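Local coordinates for Lmo0181 protein (Listeria monocytogenes serovar 1/2a, PDB 5F7V) that binds the cyclic glucan cycloalternan as the substrate-binding protein, probably a lipoprotein, of an ABC transport system, probably delivering it for uptake, at residues 362-367 / 394-399; 192-197 / 356-361; 30-35 / 302-307. One frame throughout, in Å; residues are numbered along the deposited sequence. Where two conformers were deposited one is given.

Contact 1 of 3, residues 362-367 / 394-399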
ATOM      1  N   ASN A 362      -4.089 -12.252  -4.039  1.00  7.28           N
ATOM      2  CA  ASN A 362      -2.866 -12.639  -3.352  1.00  7.70           C
ATOM      3  C   ASN A 362      -2.241 -13.903  -3.949  1.00  7.95           C
ATOM      4  O   ASN A 362      -1.007 -13.977  -4.064  1.00  7.45           O
ATOM      5  CB  ASN A 362      -3.091 -12.701  -1.838  1.00  8.22           C
ATOM      6  CG  ASN A 362      -3.275 -11.319  -1.182  1.00  8.42           C
ATOM      7  OD1 ASN A 362      -2.874 -10.259  -1.695  1.00  9.07           O
ATOM      8  ND2 ASN A 362      -3.916 -11.323  -0.005  1.00  8.95           N
ATOM      9  N   LYS A 363      -3.066 -14.839  -4.391  1.00  8.56           N
ATOM     10  CA  LYS A 363      -2.596 -16.069  -5.000  1.00  9.17           C
ATOM     11  C   LYS A 363      -1.919 -15.792  -6.347  1.00  8.04           C
ATOM     12  O   LYS A 363      -0.805 -16.275  -6.623  1.00  7.94           O
ATOM     13  CB  LYS A 363      -3.793 -16.998  -5.168  1.00 11.37           C
ATOM     14  CG  LYS A 363      -3.348 -18.321  -5.697  1.00 13.45           C
ATOM     15  CD  LYS A 363      -4.439 -19.119  -6.360  1.00 15.84           C
ATOM     16  CE  LYS A 363      -5.669 -19.282  -5.520  1.00 17.31           C
ATOM     17  NZ  LYS A 363      -6.026 -20.721  -5.655  1.00 18.58           N
ATOM     18  N   ILE A 364      -2.564 -15.002  -7.202  0.70  7.36           N
ATOM     19  CA  ILE A 364      -1.954 -14.672  -8.486  0.70  6.97           C
ATOM     20  C   ILE A 364      -0.707 -13.815  -8.261  0.70  6.49           C
ATOM     21  O   ILE A 364       0.264 -13.969  -8.996  0.70  6.12           O
ATOM     22  CB  ILE A 364      -2.907 -14.099  -9.556  0.70  7.14           C
ATOM     23  CG1 ILE A 364      -3.409 -12.685  -9.254  0.70  7.19           C
ATOM     24  CG2 ILE A 364      -4.034 -15.082  -9.803  0.70  7.56           C
ATOM     25  CD1 ILE A 364      -4.245 -12.074 -10.361  0.70  7.20           C
ATOM     26  N   SER A 365      -0.716 -12.962  -7.240  1.00  6.29           N
ATOM     27  CA  SER A 365       0.464 -12.167  -6.934  1.00  6.00           C
ATOM     28  C   SER A 365       1.646 -13.014  -6.515  1.00  6.12           C
ATOM     29  O   SER A 365       2.763 -12.779  -6.968  1.00  5.65           O
ATOM     30  CB  SER A 365       0.104 -11.138  -5.848  1.00  5.87           C
ATOM     31  OG  SER A 365      -0.817 -10.169  -6.371  1.00  5.62           O
ATOM     32  N   ASP A 366       1.393 -14.024  -5.703  1.00  6.60           N
ATOM     33  CA  ASP A 366       2.485 -14.885  -5.300  1.00  7.15           C
ATOM     34  C   ASP A 366       3.152 -15.532  -6.515  1.00  6.52           C
ATOM     35  O   ASP A 366       4.393 -15.613  -6.590  1.00  6.21           O
ATOM     36  CB  ASP A 366       2.003 -15.961  -4.334  1.00  8.63           C
ATOM     37  CG  ASP A 366       1.647 -15.425  -2.963  1.00 10.02           C
ATOM     38  OD1 ASP A 366       1.998 -14.318  -2.539  1.00 11.82           O
ATOM     39  OD2 ASP A 366       0.953 -16.187  -2.270  1.00 13.32           O
ATOM     40  N   TYR A 367       2.332 -16.038  -7.434  1.00  6.13           N
ATOM     41  CA  TYR A 367       2.913 -16.698  -8.625  1.00  6.22           C
ATOM     42  C   TYR A 367       3.715 -15.721  -9.477  1.00  5.73           C
ATOM     43  O   TYR A 367       4.858 -15.954  -9.831  1.00  5.35           O
ATOM     44  CB  TYR A 367       1.818 -17.351  -9.471  1.00  6.55           C
ATOM     45  CG  TYR A 367       2.384 -18.017 -10.694  1.00  7.00           C
ATOM     46  CD1 TYR A 367       2.860 -19.320 -10.632  1.00  7.72           C
ATOM     47  CD2 TYR A 367       2.544 -17.339 -11.895  1.00  6.91           C
ATOM     48  CE1 TYR A 367       3.414 -19.929 -11.761  1.00  8.25           C
ATOM     49  CE2 TYR A 367       3.101 -17.928 -13.007  1.00  7.56           C
ATOM     50  CZ  TYR A 367       3.556 -19.214 -12.937  1.00  8.14           C
ATOM     51  OH  TYR A 367       4.132 -19.817 -14.056  1.00 10.05           O
ATOM     52  N   ASN A 394      -5.000 -17.066 -16.451  1.00  6.18           N
ATOM     53  CA  ASN A 394      -6.057 -17.718 -17.241  1.00  6.74           C
ATOM     54  C   ASN A 394      -6.542 -18.986 -16.589  1.00  7.45           C
ATOM     55  O   ASN A 394      -7.733 -19.195 -16.515  1.00  7.86           O
ATOM     56  CB  ASN A 394      -5.546 -18.070 -18.621  1.00  6.63           C
ATOM     57  CG  ASN A 394      -5.383 -16.869 -19.518  1.00  6.38           C
ATOM     58  OD1 ASN A 394      -5.988 -15.838 -19.325  1.00  6.34           O
ATOM     59  ND2 ASN A 394      -4.608 -17.038 -20.565  1.00  6.29           N
ATOM     60  N   LYS A 395      -5.622 -19.801 -16.088  1.00  8.07           N
ATOM     61  CA  LYS A 395      -6.025 -21.065 -15.430  1.00  9.45           C
ATOM     62  C   LYS A 395      -6.704 -20.808 -14.100  1.00  9.41           C
ATOM     63  O   LYS A 395      -7.753 -21.409 -13.808  1.00 10.13           O
ATOM     64  CB  LYS A 395      -4.806 -21.971 -15.271  1.00 10.51           C
ATOM     65  CG  LYS A 395      -4.263 -22.452 -16.596  1.00 12.14           C
ATOM     66  CD  LYS A 395      -5.245 -22.753 -17.734  1.00 14.31           C
ATOM     67  CE  LYS A 395      -4.546 -23.291 -18.980  1.00 15.81           C
ATOM     68  NZ  LYS A 395      -3.660 -24.450 -18.666  1.00 17.51           N
ATOM     69  N   THR A 396      -6.156 -19.918 -13.288  1.00  9.05           N
ATOM     70  CA  THR A 396      -6.715 -19.637 -11.975  1.00  9.51           C
ATOM     71  C   THR A 396      -8.132 -19.067 -12.087  1.00  9.92           C
ATOM     72  O   THR A 396      -9.040 -19.444 -11.321  1.00 10.35           O
ATOM     73  CB  THR A 396      -5.798 -18.659 -11.217  1.00  9.28           C
ATOM     74  OG1 THR A 396      -4.544 -19.328 -11.018  1.00  9.50           O
ATOM     75  CG2 THR A 396      -6.396 -18.221  -9.860  1.00  9.51           C
ATOM     76  N   MET A 397      -8.365 -18.176 -13.046  1.00 10.06           N
ATOM     77  CA  MET A 397      -9.629 -17.446 -13.136  1.00 10.57           C
ATOM     78  C   MET A 397     -10.578 -17.976 -14.195  1.00 10.60           C
ATOM     79  O   MET A 397     -11.688 -17.465 -14.349  1.00 11.25           O
ATOM     80  CB  MET A 397      -9.335 -15.975 -13.360  1.00 10.86           C
ATOM     81  CG  MET A 397      -8.632 -15.379 -12.152  1.00 11.53           C
ATOM     82  SD  MET A 397      -8.333 -13.608 -12.223  1.00 13.85           S
ATOM     83  CE  MET A 397      -9.995 -12.965 -12.142  1.00 13.60           C
ATOM     84  N   GLY A 398     -10.137 -18.974 -14.954  1.00 10.52           N
ATOM     85  CA  GLY A 398     -11.005 -19.667 -15.897  1.00 10.87           C
ATOM     86  C   GLY A 398     -11.328 -18.864 -17.137  1.00 10.52           C
ATOM     87  O   GLY A 398     -12.449 -18.939 -17.626  1.00 11.09           O
ATOM     88  N   PHE A 399     -10.376 -18.087 -17.640  1.00  9.76           N
ATOM     89  CA  PHE A 399     -10.627 -17.184 -18.747  1.00  9.62           C
ATOM     90  C   PHE A 399     -10.700 -17.886 -20.096  1.00 10.56           C
ATOM     91  O   PHE A 399      -9.956 -18.838 -20.333  1.00 11.41           O
ATOM     92  CB  PHE A 399      -9.575 -16.091 -18.792  1.00  8.73           C
ATOM     93  CG  PHE A 399      -9.625 -15.076 -17.680  1.00  8.06           C
ATOM     94  CD1 PHE A 399     -10.752 -14.847 -16.905  1.00  8.18           C
ATOM     95  CD2 PHE A 399      -8.533 -14.247 -17.464  1.00  7.32           C
ATOM     96  CE1 PHE A 399     -10.768 -13.841 -15.952  1.00  7.82           C
ATOM     97  CE2 PHE A 399      -8.539 -13.266 -16.506  1.00  7.09           C
ATOM     98  CZ  PHE A 399      -9.663 -13.055 -15.742  1.00  7.45           C
TER
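Thr396 meets Lys363 and Ile364 through a single methyl group, where the first turns of helix 361-376 and the last turn of helix 382-397 come together in the C-terminal helical hairpin of this periplasmic-binding-protein fold. The methyl CG2 of Thr396 lies anti to the backbone N and reaches toward the other helix, while OG1, at chi1 -64°, turns back to hydrogen-bond the carbonyl of Asn392 one turn earlier. The polar branch is thus satisfied within its own helix, and the closest contacts to the neighbour are made by the methyl. From the first helix Ile364 offers its short branch: CG2 sits 3.9 Å from CG2 of Thr396, the two side chains meeting at a slant. With chi1 at 70°, CG1 of Ile364 is held between the backbone N and the carbonyl carbon, which leaves CG2 to face the threonine, while Ile393 also packs on this side chain. Lys363 closes the more exposed flank with its aliphatic portion. No hydrogen bond joins the two segments. Helix 382-397 ends just beyond, where Gly398 adopts positive phi and the amide of Phe399 bonds back to the Asn394 carbonyl. The lysine's part in the contact is CD, 4.1 Å from CG2 of Thr396.

Contact 2 of 3, residues 192-197 / 356-361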
ATOM      1  N   SER A 192      -2.275  -2.702 -18.777  0.50  6.08           N
ATOM      2  CA  SER A 192      -3.128  -3.071 -17.666  0.50  6.42           C
ATOM      3  C   SER A 192      -3.003  -4.553 -17.433  0.50  6.37           C
ATOM      4  O   SER A 192      -2.408  -5.282 -18.233  0.50  6.44           O
ATOM      5  CB  SER A 192      -4.579  -2.704 -17.969  0.50  6.77           C
ATOM      6  OG  SER A 192      -4.997  -3.391 -19.114  0.50  7.18           O
ATOM      7  N   ILE A 193      -3.600  -4.983 -16.329  1.00  6.30           N
ATOM      8  CA  ILE A 193      -3.564  -6.386 -15.936  1.00  6.45           C
ATOM      9  C   ILE A 193      -4.823  -7.052 -16.446  1.00  6.58           C
ATOM     10  O   ILE A 193      -4.703  -8.110 -17.090  1.00  6.45           O
ATOM     11  CB  ILE A 193      -3.492  -6.567 -14.399  1.00  6.63           C
ATOM     12  CG1 ILE A 193      -2.346  -5.727 -13.822  1.00  6.69           C
ATOM     13  CG2 ILE A 193      -3.435  -8.045 -14.039  1.00  6.84           C
ATOM     14  CD1 ILE A 193      -0.982  -6.048 -14.353  1.00  6.72           C
ATOM     15  N   PHE A 194      -6.008  -6.491 -16.260  1.00  6.72           N
ATOM     16  CA  PHE A 194      -7.258  -7.098 -16.715  1.00  7.21           C
ATOM     17  C   PHE A 194      -8.002  -6.166 -17.643  1.00  7.74           C
ATOM     18  O   PHE A 194      -7.765  -4.961 -17.707  1.00  8.28           O
ATOM     19  CB  PHE A 194      -8.187  -7.414 -15.548  1.00  7.24           C
ATOM     20  CG  PHE A 194      -7.614  -8.398 -14.582  1.00  7.06           C
ATOM     21  CD1 PHE A 194      -7.666  -9.768 -14.854  1.00  7.20           C
ATOM     22  CD2 PHE A 194      -7.095  -7.959 -13.365  1.00  6.99           C
ATOM     23  CE1 PHE A 194      -7.154 -10.670 -13.946  1.00  7.22           C
ATOM     24  CE2 PHE A 194      -6.588  -8.863 -12.475  1.00  7.02           C
ATOM     25  CZ  PHE A 194      -6.614 -10.209 -12.743  1.00  7.12           C
ATOM     26  N   ASN A 195      -8.927  -6.726 -18.398  1.00  8.27           N
ATOM     27  CA  ASN A 195      -9.927  -5.921 -19.099  1.00  8.89           C
ATOM     28  C   ASN A 195     -10.953  -5.345 -18.132  1.00  9.94           C
ATOM     29  O   ASN A 195     -10.905  -5.620 -16.939  1.00  9.90           O
ATOM     30  CB  ASN A 195     -10.534  -6.681 -20.275  1.00  8.68           C
ATOM     31  CG  ASN A 195     -11.358  -7.883 -19.864  1.00  8.29           C
ATOM     32  OD1 ASN A 195     -11.476  -8.179 -18.670  1.00  7.98           O
ATOM     33  ND2 ASN A 195     -11.979  -8.558 -20.838  1.00  8.44           N
ATOM     34  N   GLU A 196     -11.901  -4.557 -18.646  1.00 11.71           N
ATOM     35  CA  GLU A 196     -12.737  -3.764 -17.748  1.00 13.16           C
ATOM     36  C   GLU A 196     -13.665  -4.574 -16.855  1.00 13.09           C
ATOM     37  O   GLU A 196     -13.956  -4.197 -15.732  1.00 15.41           O
ATOM     38  CB  GLU A 196     -13.514  -2.698 -18.528  1.00 15.01           C
ATOM     39  CG  GLU A 196     -14.618  -3.221 -19.397  1.00 16.84           C
ATOM     40  CD  GLU A 196     -15.970  -3.290 -18.707  1.00 17.36           C
ATOM     41  OE1 GLU A 196     -16.820  -3.918 -19.350  1.00 20.15           O
ATOM     42  OE2 GLU A 196     -16.178  -2.767 -17.581  1.00 20.43           O
ATOM     43  N   ASP A 197     -14.094  -5.718 -17.349  1.00 12.53           N
ATOM     44  CA  ASP A 197     -14.995  -6.603 -16.612  1.00 12.48           C
ATOM     45  C   ASP A 197     -14.352  -7.856 -16.032  1.00 11.20           C
ATOM     46  O   ASP A 197     -15.058  -8.788 -15.655  1.00 11.84           O
ATOM     47  CB  ASP A 197     -16.210  -6.926 -17.506  1.00 13.48           C
ATOM     48  CG  ASP A 197     -15.904  -7.834 -18.662  1.00 14.37           C
ATOM     49  OD1 ASP A 197     -14.726  -8.105 -18.938  1.00 14.71           O
ATOM     50  OD2 ASP A 197     -16.859  -8.369 -19.259  1.00 16.66           O
ATOM     51  N   PRO A 356      -6.634  -3.820  -8.933  1.00  5.85           N
ATOM     52  CA  PRO A 356      -7.632  -4.743  -9.456  1.00  6.14           C
ATOM     53  C   PRO A 356      -8.376  -5.409  -8.290  1.00  6.49           C
ATOM     54  O   PRO A 356      -7.759  -5.766  -7.287  1.00  6.36           O
ATOM     55  CB  PRO A 356      -6.791  -5.724 -10.256  1.00  6.09           C
ATOM     56  CG  PRO A 356      -5.565  -5.027 -10.555  1.00  5.84           C
ATOM     57  CD  PRO A 356      -5.276  -4.204  -9.345  1.00  5.74           C
ATOM     58  N   VAL A 357      -9.672  -5.613  -8.449  1.00  6.83           N
ATOM     59  CA  VAL A 357     -10.527  -6.200  -7.405  1.00  7.37           C
ATOM     60  C   VAL A 357     -10.946  -7.607  -7.836  1.00  7.68           C
ATOM     61  O   VAL A 357     -11.888  -7.756  -8.605  1.00  8.25           O
ATOM     62  CB  VAL A 357     -11.725  -5.276  -7.097  1.00  7.86           C
ATOM     63  CG1 VAL A 357     -12.676  -5.877  -6.077  1.00  8.25           C
ATOM     64  CG2 VAL A 357     -11.187  -3.924  -6.589  1.00  8.02           C
ATOM     65  N   VAL A 358     -10.193  -8.588  -7.361  1.00  7.60           N
ATOM     66  CA  VAL A 358     -10.410  -9.991  -7.731  1.00  8.11           C
ATOM     67  C   VAL A 358     -10.170 -10.842  -6.503  1.00  8.39           C
ATOM     68  O   VAL A 358      -9.257 -10.583  -5.712  1.00  8.16           O
ATOM     69  CB  VAL A 358      -9.512 -10.406  -8.906  1.00  8.10           C
ATOM     70  CG1 VAL A 358      -9.859  -9.598 -10.151  1.00  8.41           C
ATOM     71  CG2 VAL A 358      -8.034 -10.261  -8.608  1.00  7.82           C
ATOM     72  N   LYS A 359     -10.956 -11.892  -6.327  1.00  8.93           N
ATOM     73  CA  LYS A 359     -10.820 -12.754  -5.154  1.00  9.82           C
ATOM     74  C   LYS A 359      -9.485 -13.489  -5.056  1.00  9.45           C
ATOM     75  O   LYS A 359      -9.108 -13.825  -3.942  1.00  9.59           O
ATOM     76  CB  LYS A 359     -11.978 -13.744  -5.060  1.00 11.13           C
ATOM     77  CG  LYS A 359     -11.951 -14.857  -6.081  1.00 11.86           C
ATOM     78  CD  LYS A 359     -12.980 -15.922  -5.729  1.00 13.72           C
ATOM     79  CE  LYS A 359     -12.889 -17.042  -6.750  1.00 14.74           C
ATOM     80  NZ  LYS A 359     -14.049 -17.942  -6.587  1.00 16.65           N
ATOM     81  N   ASP A 360      -8.778 -13.688  -6.167  1.00  9.12           N
ATOM     82  CA  ASP A 360      -7.551 -14.472  -6.175  1.00  9.69           C
ATOM     83  C   ASP A 360      -6.323 -13.574  -6.209  1.00  8.50           C
ATOM     84  O   ASP A 360      -5.271 -14.073  -6.545  1.00  8.31           O
ATOM     85  CB  ASP A 360      -7.535 -15.413  -7.379  1.00 10.99           C
ATOM     86  CG  ASP A 360      -8.632 -16.445  -7.342  1.00 12.86           C
ATOM     87  OD1 ASP A 360      -8.750 -17.112  -6.286  1.00 14.35           O
ATOM     88  OD2 ASP A 360      -9.361 -16.558  -8.368  1.00 15.15           O
ATOM     89  N   TRP A 361      -6.421 -12.309  -5.821  1.00  7.67           N
ATOM     90  CA  TRP A 361      -5.298 -11.399  -5.985  1.00  6.83           C
ATOM     91  C   TRP A 361      -4.025 -11.865  -5.308  1.00  6.70           C
ATOM     92  O   TRP A 361      -2.962 -11.862  -5.936  1.00  6.12           O
ATOM     93  CB  TRP A 361      -5.648 -10.020  -5.441  1.00  6.56           C
ATOM     94  CG  TRP A 361      -4.552  -9.010  -5.654  1.00  6.12           C
ATOM     95  CD1 TRP A 361      -3.761  -8.434  -4.719  1.00  6.01           C
ATOM     96  CD2 TRP A 361      -4.142  -8.478  -6.907  1.00  5.80           C
ATOM     97  NE1 TRP A 361      -2.899  -7.562  -5.319  1.00  5.78           N
ATOM     98  CE2 TRP A 361      -3.111  -7.543  -6.671  1.00  5.56           C
ATOM     99  CE3 TRP A 361      -4.537  -8.687  -8.226  1.00  5.81           C
ATOM    100  CZ2 TRP A 361      -2.494  -6.829  -7.685  1.00  5.42           C
ATOM    101  CZ3 TRP A 361      -3.903  -7.999  -9.242  1.00  5.60           C
ATOM    102  CH2 TRP A 361      -2.895  -7.045  -8.966  1.00  5.42           C
TER
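Pro356 presses its CB against the ring of Phe194, opening a buried apolar contact between two loops of the periplasmic-binding-protein fold: the one between helices 179-187 and 206-220, and the one that leads from strand 352-353 into helix 361-376. The proline carbon lies at the edge of the phenyl ring, near its plane, 3.8 Å from CD2 of Phe194, and the two side chains are set roughly at right angles. Tyr183 of helix 179-187 also packs on the proline. Val357 points away from Phe194 and packs on Tyr76 and Met80 of helix 76-85. The chain then brings Val358 back toward the aromatic ring. With chi1 at -63°, CG1 of Val358 is carried over one face of Phe194, 4.1 Å from CE2, the two side chains approaching from opposite directions. From Val358 the backbone makes a type I turn through Lys359 and Asp360 to Trp361, closed by a weak hydrogen bond from Trp361 N to the Val358 carbonyl. Trp361 sets its CG anti to the backbone N (chi1 -177°), which brings the six-membered part of the indole to the phenyl ring. Its pyrrole nitrogen NE1 is held by Asn180 OD1, fixing that edge. Phe194 and Trp361 meet edge against edge, CE2 of the former 4.3 Å from CZ3 of the latter.

Contact 3 of 3, residues 30-35 / 302-307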
ATOM      1  N   ASP A  30      -1.839   2.668  19.931  1.00 12.53           N
ATOM      2  CA  ASP A  30      -2.085   2.615  21.378  1.00 13.38           C
ATOM      3  C   ASP A  30      -2.847   3.855  21.877  1.00 12.85           C
ATOM      4  O   ASP A  30      -3.771   3.719  22.694  1.00 12.13           O
ATOM      5  CB  ASP A  30      -0.800   2.419  22.172  1.00 15.93           C
ATOM      6  CG  ASP A  30      -0.124   1.049  21.951  1.00 17.19           C
ATOM      7  OD1 ASP A  30      -0.742   0.180  21.315  1.00 18.72           O
ATOM      8  OD2 ASP A  30       1.024   0.833  22.410  1.00 20.78           O
ATOM      9  N   GLU A  31      -2.491   5.033  21.383  1.00 12.69           N
ATOM     10  CA  GLU A  31      -3.194   6.249  21.752  1.00 12.86           C
ATOM     11  C   GLU A  31      -4.629   6.230  21.247  1.00 11.31           C
ATOM     12  O   GLU A  31      -5.520   6.623  21.981  1.00 10.99           O
ATOM     13  CB  GLU A  31      -2.471   7.468  21.209  1.00 14.30           C
ATOM     14  CG  GLU A  31      -2.918   8.725  21.918  1.00 15.79           C
ATOM     15  CD  GLU A  31      -2.228   9.972  21.411  1.00 17.77           C
ATOM     16  OE1 GLU A  31      -1.249   9.871  20.629  1.00 19.02           O
ATOM     17  OE2 GLU A  31      -2.723  11.041  21.849  1.00 19.36           O
ATOM     18  N   MET A  32      -4.872   5.737  20.034  1.00 10.19           N
ATOM     19  CA  MET A  32      -6.244   5.591  19.564  1.00  9.26           C
ATOM     20  C   MET A  32      -7.071   4.648  20.442  1.00  8.67           C
ATOM     21  O   MET A  32      -8.204   4.969  20.773  1.00  8.29           O
ATOM     22  CB  MET A  32      -6.250   5.081  18.139  1.00  8.78           C
ATOM     23  CG  MET A  32      -5.700   6.098  17.159  1.00  9.36           C
ATOM     24  SD  MET A  32      -5.729   5.392  15.511  1.00  8.84           S
ATOM     25  CE  MET A  32      -4.890   6.654  14.573  1.00  9.95           C
ATOM     26  N   VAL A  33      -6.482   3.527  20.840  1.00  8.55           N
ATOM     27  CA  VAL A  33      -7.188   2.583  21.718  1.00  8.38           C
ATOM     28  C   VAL A  33      -7.509   3.247  23.066  1.00  8.79           C
ATOM     29  O   VAL A  33      -8.640   3.103  23.570  1.00  8.65           O
ATOM     30  CB  VAL A  33      -6.432   1.243  21.872  1.00  8.61           C
ATOM     31  CG1 VAL A  33      -7.000   0.351  22.968  1.00  8.92           C
ATOM     32  CG2 VAL A  33      -6.412   0.547  20.511  1.00  8.10           C
ATOM     33  N   LYS A  34      -6.551   3.955  23.648  1.00  9.51           N
ATOM     34  CA  LYS A  34      -6.787   4.656  24.898  1.00 10.25           C
ATOM     35  C   LYS A  34      -7.951   5.641  24.777  1.00  9.89           C
ATOM     36  O   LYS A  34      -8.776   5.757  25.675  1.00  9.87           O
ATOM     37  CB  LYS A  34      -5.521   5.394  25.333  1.00 11.68           C
ATOM     38  CG  LYS A  34      -5.629   6.320  26.549  1.00 13.17           C
ATOM     39  CD  LYS A  34      -4.389   7.143  26.859  1.00 15.04           C
ATOM     40  CE  LYS A  34      -4.065   8.188  25.786  1.00 15.77           C
ATOM     41  NZ  LYS A  34      -2.838   8.906  26.152  1.00 17.96           N
ATOM     42  N   GLU A  35      -7.964   6.406  23.696  1.00  9.56           N
ATOM     43  CA  GLU A  35      -9.026   7.393  23.482  1.00  9.77           C
ATOM     44  C   GLU A  35     -10.393   6.709  23.253  1.00  8.93           C
ATOM     45  O   GLU A  35     -11.414   7.124  23.804  1.00  9.19           O
ATOM     46  CB  GLU A  35      -8.659   8.322  22.324  1.00 10.30           C
ATOM     47  CG  GLU A  35      -7.479   9.214  22.678  1.00 11.50           C
ATOM     48  CD  GLU A  35      -7.771  10.235  23.744  1.00 12.75           C
ATOM     49  OE1 GLU A  35      -8.915  10.719  23.797  1.00 12.92           O
ATOM     50  OE2 GLU A  35      -6.860  10.628  24.521  1.00 14.10           O
ATOM     51  N   SER A 302     -15.907   2.076  13.578  0.70  5.63           N
ATOM     52  CA  SER A 302     -16.433   3.394  13.279  0.70  6.03           C
ATOM     53  C   SER A 302     -15.537   4.481  13.864  0.70  6.12           C
ATOM     54  O   SER A 302     -15.253   5.485  13.210  0.70  6.16           O
ATOM     55  CB  SER A 302     -17.878   3.507  13.772  0.70  6.68           C
ATOM     56  OG  SER A 302     -18.378   4.799  13.428  0.70  7.31           O
ATOM     57  N   PHE A 303     -15.104   4.310  15.109  1.00  6.33           N
ATOM     58  CA  PHE A 303     -14.150   5.220  15.746  1.00  6.56           C
ATOM     59  C   PHE A 303     -12.883   5.373  14.901  1.00  6.10           C
ATOM     60  O   PHE A 303     -12.411   6.469  14.605  1.00  6.26           O
ATOM     61  CB  PHE A 303     -13.819   4.707  17.175  1.00  6.91           C
ATOM     62  CG  PHE A 303     -12.722   5.458  17.874  1.00  7.29           C
ATOM     63  CD1 PHE A 303     -11.395   5.084  17.707  1.00  7.03           C
ATOM     64  CD2 PHE A 303     -13.012   6.526  18.716  1.00  8.21           C
ATOM     65  CE1 PHE A 303     -10.377   5.786  18.356  1.00  7.58           C
ATOM     66  CE2 PHE A 303     -11.977   7.202  19.366  1.00  8.74           C
ATOM     67  CZ  PHE A 303     -10.665   6.826  19.189  1.00  8.41           C
ATOM     68  N   MET A 304     -12.299   4.263  14.512  1.00  5.66           N
ATOM     69  CA  MET A 304     -11.067   4.284  13.751  1.00  5.56           C
ATOM     70  C   MET A 304     -11.342   4.958  12.425  1.00  5.54           C
ATOM     71  O   MET A 304     -10.459   5.644  11.922  1.00  5.96           O
ATOM     72  CB  MET A 304     -10.552   2.866  13.542  1.00  5.26           C
ATOM     73  CG  MET A 304      -9.993   2.240  14.787  1.00  5.59           C
ATOM     74  SD  MET A 304      -8.486   2.970  15.403  1.00  6.14           S
ATOM     75  CE  MET A 304      -7.260   2.169  14.336  1.00  5.88           C
ATOM     76  N   SER A 305     -12.534   4.852  11.853  1.00  5.60           N
ATOM     77  CA  SER A 305     -12.819   5.410  10.553  1.00  5.80           C
ATOM     78  C   SER A 305     -12.965   6.927  10.585  1.00  6.32           C
ATOM     79  O   SER A 305     -12.373   7.646   9.751  1.00  6.52           O
ATOM     80  CB  SER A 305     -14.102   4.772  10.004  1.00  6.02           C
ATOM     81  OG  SER A 305     -14.377   5.256   8.712  1.00  6.40           O
ATOM     82  N   ALA A 306     -13.735   7.402  11.553  1.00  6.84           N
ATOM     83  CA  ALA A 306     -14.285   8.750  11.494  1.00  7.69           C
ATOM     84  C   ALA A 306     -14.122   9.576  12.753  1.00  8.34           C
ATOM     85  O   ALA A 306     -14.405  10.769  12.716  1.00  9.09           O
ATOM     86  CB  ALA A 306     -15.750   8.680  11.070  1.00  8.29           C
ATOM     87  N   ASN A 307     -13.666   9.021  13.865  1.00  8.35           N
ATOM     88  CA  ASN A 307     -13.508   9.849  15.060  1.00  9.41           C
ATOM     89  C   ASN A 307     -12.415  10.903  14.868  1.00 10.00           C
ATOM     90  O   ASN A 307     -11.328  10.592  14.397  1.00  9.35           O
ATOM     91  CB  ASN A 307     -13.216   8.926  16.243  1.00  9.44           C
ATOM     92  CG  ASN A 307     -13.053   9.703  17.513  1.00 10.52           C
ATOM     93  OD1 ASN A 307     -11.974  10.251  17.786  1.00 11.20           O
ATOM     94  ND2 ASN A 307     -14.108   9.733  18.304  1.00 11.27           N
TER
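Met32 makes contact with both Phe303 and Met304, beginning with its backbone: the carbonyl O lies 3.4 Å from CE1 of the Phe303 ring, approaching obliquely. Met32 CB also touches Phe303 CE1, at 4.2 Å. The side chain then runs out extended beyond CG, and its sulfur meets the sulfur of Met304, SD to SD, at 3.7 Å. The two thioethers cross at about a right angle. Met304 reaches this place by bending at chi2 (-68°) and again at chi3, which also sets its terminal CE 3.8 Å from SD of Met32. Trp319 and Arg314 pack on Met32, and Leu29 on Met304. This contact joins helix 27-39, the beta-alpha-beta connection between parallel strands 13-19 and 43-49 of the mixed sheet in this periplasmic-binding-protein-like fold, to helix 294-306, about 250 residues further along the chain. The short axes of the two segments run 119° apart in direction and are 10.9 Å apart at closest approach, a gap filled by Met32, Met304 and Phe303. One turn beyond Met32, Glu35 starts toward the other helix but bends at chi2 (-68°), which carries its carboxylate away, so that its hydrocarbon base does the touching. Phe36 adds an edge-to-face contact with the same Phe303 ring. Glu35 CB stands at the ring's edge, near its plane, 4.0 Å from CZ of Phe303.

In the fold
Contacts 1 and 2 form one continuous apolar cluster, their centres 10 Å apart, and Phe194 of contact 2 is where they merge. Three side chains of contact 1 close on its ring: Met397 SD lies 3.6 Å from Phe194 CE1, Ile364 CD1 3.8 Å from Phe194 CZ, and Phe399 CZ 3.9 Å from Phe194 CE1. Contact 3 stands apart, its centre about 33 Å from that of contact 2 and 37 Å from that of contact 1, with no touch to either. The bound glucan lies nearest to contact 2: the Trp361 side chain is about 8 Å from a glucose unit, against about 12 Å for Met304 in contact 3 and 14 Å for Ile364 in contact 1.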